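Local coordinates for protein fucose-specific lectin (Aleuria aurantia, PDB 6GKE) that binds L-fucose specifically, with a preference for alpha-1,6-linked core fucose on glycoproteins, through sites set between the blades of a six-bladed beta-propeller, at residues 61-66 against 76-81; 114-119 against 166-171. The protein carries 1 engineered substitution. All coordinates share one frame; numbering follows the deposited sequence. Where two conformers were deposited one is given.

Interaction 1. Residues 61-66 against 76-81. With FUC (alpha-L-fucopyranose), chain B.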
loop_
_atom_site.group_PDB
_atom_site.type_symbol
_atom_site.label_atom_id
_atom_site.label_comp_id
_atom_site.label_asym_id
_atom_site.label_seq_id
_atom_site.Cartn_x
_atom_site.Cartn_y
_atom_site.Cartn_z
ATOM N N SER A 61 4.090 11.173 5.812
ATOM C CA SER A 61 4.409 12.586 5.812
ATOM C C SER A 61 4.228 13.174 4.422
ATOM O O SER A 61 4.644 12.581 3.422
ATOM C CB SER A 61 5.839 12.811 6.231
ATOM O OG SER A 61 6.210 14.183 6.137
ATOM N N PRO A 62 3.739 14.425 4.315
ATOM C CA PRO A 62 3.858 15.138 3.050
ATOM C C PRO A 62 5.339 15.432 2.768
ATOM O O PRO A 62 6.175 15.397 3.682
ATOM C CB PRO A 62 3.030 16.402 3.292
ATOM C CG PRO A 62 3.205 16.655 4.771
ATOM C CD PRO A 62 3.188 15.273 5.389
ATOM N N LEU A 63 5.648 15.702 1.496
ATOM C CA LEU A 63 7.010 15.989 1.044
ATOM C C LEU A 63 6.970 17.117 0.013
ATOM O O LEU A 63 6.023 17.240 -0.766
ATOM C CB LEU A 63 7.653 14.768 0.384
ATOM C CG LEU A 63 7.903 13.553 1.273
ATOM C CD1 LEU A 63 8.384 12.380 0.429
ATOM C CD2 LEU A 63 8.903 13.856 2.381
ATOM N N ALA A 64 8.053 17.896 -0.019
ATOM C CA ALA A 64 8.318 18.851 -1.085
ATOM C C ALA A 64 9.833 19.025 -1.171
ATOM O O ALA A 64 10.537 18.723 -0.214
ATOM C CB ALA A 64 7.617 20.171 -0.831
ATOM N N ALA A 65 10.333 19.513 -2.303
ATOM C CA ALA A 65 11.774 19.688 -2.446
ATOM C C ALA A 65 12.086 20.796 -3.446
ATOM O O ALA A 65 11.339 20.997 -4.410
ATOM C CB ALA A 65 12.428 18.399 -2.873
ATOM N N VAL A 66 13.222 21.466 -3.216
ATOM C CA VAL A 66 13.769 22.477 -4.131
ATOM C C VAL A 66 15.284 22.296 -4.235
ATOM O O VAL A 66 15.910 21.672 -3.378
ATOM C CB VAL A 66 13.440 23.912 -3.681
ATOM C CG1 VAL A 66 11.945 24.179 -3.702
ATOM C CG2 VAL A 66 14.025 24.236 -2.312
ATOM N N ILE A 76 20.145 21.119 -1.948
ATOM C CA ILE A 76 18.815 20.531 -1.978
ATOM C C ILE A 76 18.177 20.777 -0.614
ATOM O O ILE A 76 18.851 20.706 0.416
ATOM C CB ILE A 76 18.822 19.028 -2.324
ATOM C CG1 ILE A 76 19.598 18.760 -3.615
ATOM C CG2 ILE A 76 17.400 18.489 -2.394
ATOM C CD1 ILE A 76 19.946 17.309 -3.844
ATOM N N ARG A 77 16.877 21.061 -0.621
ATOM C CA ARG A 77 16.095 21.117 0.606
ATOM C C ARG A 77 14.870 20.227 0.417
ATOM O O ARG A 77 14.171 20.351 -0.593
ATOM C CB ARG A 77 15.659 22.548 0.935
ATOM C CG ARG A 77 16.797 23.552 1.029
ATOM C CD ARG A 77 17.729 23.284 2.201
ATOM N NE ARG A 77 18.784 24.284 2.326
ATOM C CZ ARG A 77 19.983 24.224 1.741
ATOM N NH1 ARG A 77 20.313 23.203 0.967
ATOM N NH2 ARG A 77 20.854 25.203 1.926
ATOM N N VAL A 78 14.648 19.330 1.386
ATOM C CA VAL A 78 13.506 18.438 1.390
ATOM C C VAL A 78 12.675 18.755 2.631
ATOM O O VAL A 78 13.183 18.691 3.744
ATOM C CB VAL A 78 13.921 16.956 1.365
ATOM C CG1 VAL A 78 12.699 16.049 1.393
ATOM C CG2 VAL A 78 14.785 16.640 0.157
ATOM N N TYR A 79 11.404 19.103 2.407
ATOM C CA TYR A 79 10.460 19.472 3.462
ATOM C C TYR A 79 9.555 18.284 3.768
ATOM O O TYR A 79 9.155 17.541 2.874
ATOM C CB TYR A 79 9.664 20.719 3.053
ATOM C CG TYR A 79 10.611 21.867 2.842
ATOM C CD1 TYR A 79 11.188 22.487 3.935
ATOM C CD2 TYR A 79 11.051 22.236 1.580
ATOM C CE1 TYR A 79 12.161 23.460 3.789
ATOM C CE2 TYR A 79 12.023 23.209 1.413
ATOM C CZ TYR A 79 12.592 23.810 2.521
ATOM O OH TYR A 79 13.595 24.723 2.353
ATOM N N CYS A 80 9.244 18.141 5.058
ATOM C CA CYS A 80 8.454 17.036 5.558
ATOM C C CYS A 80 7.887 17.443 6.916
ATOM O O CYS A 80 8.037 18.589 7.332
ATOM C CB CYS A 80 9.305 15.775 5.644
ATOM S SG CYS A 80 10.663 15.911 6.837
ATOM N N VAL A 81 7.234 16.508 7.605
ATOM C CA VAL A 81 6.642 16.716 8.895
ATOM C C VAL A 81 7.161 15.622 9.855
ATOM O O VAL A 81 7.161 14.454 9.457
ATOM C CB VAL A 81 5.111 16.701 8.690
ATOM C CG1 VAL A 81 4.365 16.858 9.996
ATOM C CG2 VAL A 81 4.664 17.773 7.700
HETATM C C1 FUC B . 20.313 26.359 5.430
HETATM C C2 FUC B . 19.122 25.773 6.178
HETATM C C3 FUC B . 17.967 26.765 6.203
HETATM C C4 FUC B . 17.635 27.177 4.771
HETATM C C5 FUC B . 18.875 27.797 4.139
HETATM C C6 FUC B . 18.658 28.262 2.710
HETATM O O2 FUC B . 19.508 25.439 7.515
HETATM O O3 FUC B . 16.849 26.204 6.899
HETATM O O4 FUC B . 17.256 26.053 3.964
HETATM O O5 FUC B . 19.935 26.823 4.134
#

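Interaction 2. Residues 114-119 against 166-171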
loop_
_atom_site.group_PDB
_atom_site.type_symbol
_atom_site.label_atom_id
_atom_site.label_comp_id
_atom_site.label_asym_id
_atom_site.label_seq_id
_atom_site.Cartn_x
_atom_site.Cartn_y
_atom_site.Cartn_z
ATOM N N LYS A 114 -0.844 18.717 2.843
ATOM C CA LYS A 114 0.201 18.507 1.855
ATOM C C LYS A 114 1.237 19.622 2.013
ATOM O O LYS A 114 1.043 20.569 2.776
ATOM C CB LYS A 114 -0.405 18.416 0.453
ATOM C CG LYS A 114 -1.569 17.439 0.348
ATOM C CD LYS A 114 -1.274 16.049 0.897
ATOM C CE LYS A 114 -2.472 15.125 0.849
ATOM N NZ LYS A 114 -3.543 15.541 1.787
ATOM N N LEU A 115 2.353 19.492 1.286
ATOM C CA LEU A 115 3.388 20.515 1.263
ATOM C C LEU A 115 3.745 20.833 -0.183
ATOM O O LEU A 115 3.802 19.934 -1.030
ATOM C CB LEU A 115 4.661 20.044 1.974
ATOM C CG LEU A 115 4.568 19.831 3.481
ATOM C CD1 LEU A 115 5.875 19.260 4.007
ATOM C CD2 LEU A 115 4.217 21.119 4.212
ATOM N N ALA A 116 4.066 22.104 -0.427
ATOM C CA ALA A 116 4.682 22.501 -1.676
ATOM C C ALA A 116 5.800 23.483 -1.355
ATOM O O ALA A 116 5.793 24.126 -0.307
ATOM C CB ALA A 116 3.673 23.122 -2.612
ATOM N N ALA A 117 6.758 23.603 -2.270
ATOM C CA ALA A 117 7.830 24.549 -2.087
ATOM C C ALA A 117 8.278 25.072 -3.445
ATOM O O ALA A 117 8.162 24.390 -4.461
ATOM C CB ALA A 117 8.991 23.933 -1.336
ATOM N N LEU A 118 8.816 26.292 -3.422
ATOM C CA LEU A 118 9.449 26.881 -4.588
ATOM C C LEU A 118 10.712 27.618 -4.145
ATOM O O LEU A 118 10.923 27.890 -2.961
ATOM C CB LEU A 118 8.474 27.801 -5.338
ATOM C CG LEU A 118 7.906 28.999 -4.572
ATOM C CD1 LEU A 118 8.918 30.124 -4.391
ATOM C CD2 LEU A 118 6.669 29.535 -5.287
ATOM N N GLN A 119 11.547 27.948 -5.128
ATOM C CA GLN A 119 12.764 28.682 -4.886
ATOM C C GLN A 119 13.062 29.532 -6.118
ATOM O O GLN A 119 12.823 29.097 -7.239
ATOM C CB GLN A 119 13.916 27.718 -4.591
ATOM C CG GLN A 119 15.217 28.381 -4.154
ATOM C CD GLN A 119 16.081 28.996 -5.231
ATOM O OE1 GLN A 119 16.804 29.955 -4.964
ATOM N NE2 GLN A 119 16.051 28.442 -6.439
ATOM N N THR A 166 -5.998 19.704 0.733
ATOM C CA THR A 166 -5.832 19.977 -0.694
ATOM C C THR A 166 -4.415 19.665 -1.182
ATOM O O THR A 166 -3.413 19.931 -0.511
ATOM C CB THR A 166 -6.141 21.449 -1.004
ATOM O OG1 THR A 166 -6.054 21.645 -2.413
ATOM C CG2 THR A 166 -5.226 22.423 -0.294
ATOM N N GLY A 167 -4.339 19.229 -2.440
ATOM C CA GLY A 167 -3.099 19.333 -3.172
ATOM C C GLY A 167 -2.663 20.786 -3.269
ATOM O O GLY A 167 -3.497 21.699 -3.260
ATOM N N ILE A 168 -1.351 20.999 -3.365
ATOM C CA ILE A 168 -0.773 22.334 -3.530
ATOM C C ILE A 168 0.357 22.224 -4.550
ATOM O O ILE A 168 1.252 21.411 -4.372
ATOM C CB ILE A 168 -0.232 22.930 -2.212
ATOM C CG1 ILE A 168 -1.223 22.811 -1.052
ATOM C CG2 ILE A 168 0.195 24.374 -2.441
ATOM C CD1 ILE A 168 -0.634 23.159 0.300
ATOM N N GLY A 169 0.287 23.046 -5.600
ATOM C CA GLY A 169 1.377 23.235 -6.534
ATOM C C GLY A 169 1.969 24.619 -6.352
ATOM O O GLY A 169 1.235 25.564 -6.086
ATOM N N ALA A 170 3.290 24.745 -6.459
ATOM C CA ALA A 170 3.944 26.036 -6.236
ATOM C C ALA A 170 5.103 26.192 -7.216
ATOM O O ALA A 170 5.981 25.341 -7.272
ATOM C CB ALA A 170 4.432 26.149 -4.813
ATOM N N THR A 171 5.130 27.304 -7.952
ATOM C CA THR A 171 6.215 27.522 -8.896
ATOM C C THR A 171 6.574 29.009 -8.942
ATOM O O THR A 171 5.700 29.875 -8.877
ATOM C CB THR A 171 5.858 26.925 -10.265
ATOM O OG1 THR A 171 6.987 27.012 -11.136
ATOM C CG2 THR A 171 4.670 27.583 -10.929
HETATM O O HOH W 1 -2.983 20.376 2.160
HETATM O O HOH W 2 2.277 18.519 -2.807
#

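Interaction 1. Residues 61-66 against 76-81
Val66 and Arg77 face each other as an antiparallel hydrogen-bonded pair. Val66 N gives to Arg77 O, and Arg77 N to Val66 O at 3.0 Å. From there the arginine side chain can be followed out to the sugar. Its CB packs on Val66 CG2 at 4.0 Å. CG is 3.9 Å from FUC O4. The bend at chi2 (-66°) swings CD and the guanidinium toward the sugar, and CD closes to 3.3 Å from the same O4. NE bonds O4 at 2.9 Å and reaches the ring oxygen O5 weakly, while NH2 donates to O5 at 2.9 Å, a better bond than the weak one from NE. The fucose thus meets the edge of the guanidinium. NH1 turns back to Ile76 O, approaching from above that carbonyl's plane, and Gln75 OE1 holds NH2, so the group's rotation is fixed from the protein side as well. These are the first two strands of a propeller blade, joined as a beta hairpin, and the arginine extends from the second strand into a fucose site, where Glu89, Gln101 and Trp153 also bond the sugar. Further along, Ala64 and Tyr79 form a second hydrogen-bonded pair, Tyr79 N reaching Ala64 O at 2.8 Å. The Tyr79 ring lies on the same face as Val66, whose CG2 stands at its edge, and its hydroxyl bonds Glu89. Ala65 and Val78, the non-hydrogen-bonded pair between, point to the other face. Where the regular pairing ends, Ser61 OG, anti to its own N (chi1 175°), accepts the amide of Val81 and gives its proton to Pro62 O. Beside it Pro62 CG presses tightly on Val81 CG2, 3.5 Å away.

Interaction 2. Residues 114-119 against 166-171
Apolar packing between the innermost strands of two successive propeller blades makes this contact: segments 116-119 and 168-171 run parallel, 2° apart in direction, with axes 5.6 Å apart at closest approach. Methyl groups of Ala116, Ile168 and Ala170 meet between them. Ala116 CB sits 3.7 Å from Ile168 CG2 and 3.8 Å from Ala170 CB, and it also rests on the carbonyl O of Ile168. Leu118 reaches across with CD2, which touches Ala170 CB; with CG set between backbone N and carbonyl carbon (chi1 60°), CD2 comes to lie over the peptide carbonyl of Thr171. At the other end the CG of Lys114 comes within 3.2 Å of Thr166 O, while its ammonium group bonds Gly165 O and Asn112 O. A water ties the two backbones there, accepting from Lys114 N (2.8 Å) and donating to Thr166 O (2.7 Å). Each strand keeps its own sheet partner, 129-134 for the first and 177-183 for the second. Leu118 packs on Leu178 and Ile180 of the latter, and Ala117 turns to Ala64 and Val66 of strand 64-70 in the preceding blade.

Both contacts are buried near the middle of the chain, but interaction 1 works within one blade and interaction 2 between two. Inside the blade, direct backbone hydrogen bonds join antiparallel neighbours; between blades, parallel inner strands meet chiefly through apolar side chains, with a single sound water bridge between backbones. The pairs lie side by side, their centres about 10 Å apart: Val66 CG1 lies 3.7 Å from the carbonyl carbon of Leu118, and Pro62 CG is equally close to Leu115 CG. Strand 116-120 therefore packs against strand 64-70 on one flank and 168-174 on the other. Interaction 1 also reaches sugar, through Arg77 at one fucose site and Ile76 at another; no residue of interaction 2 belongs to a fucose pocket.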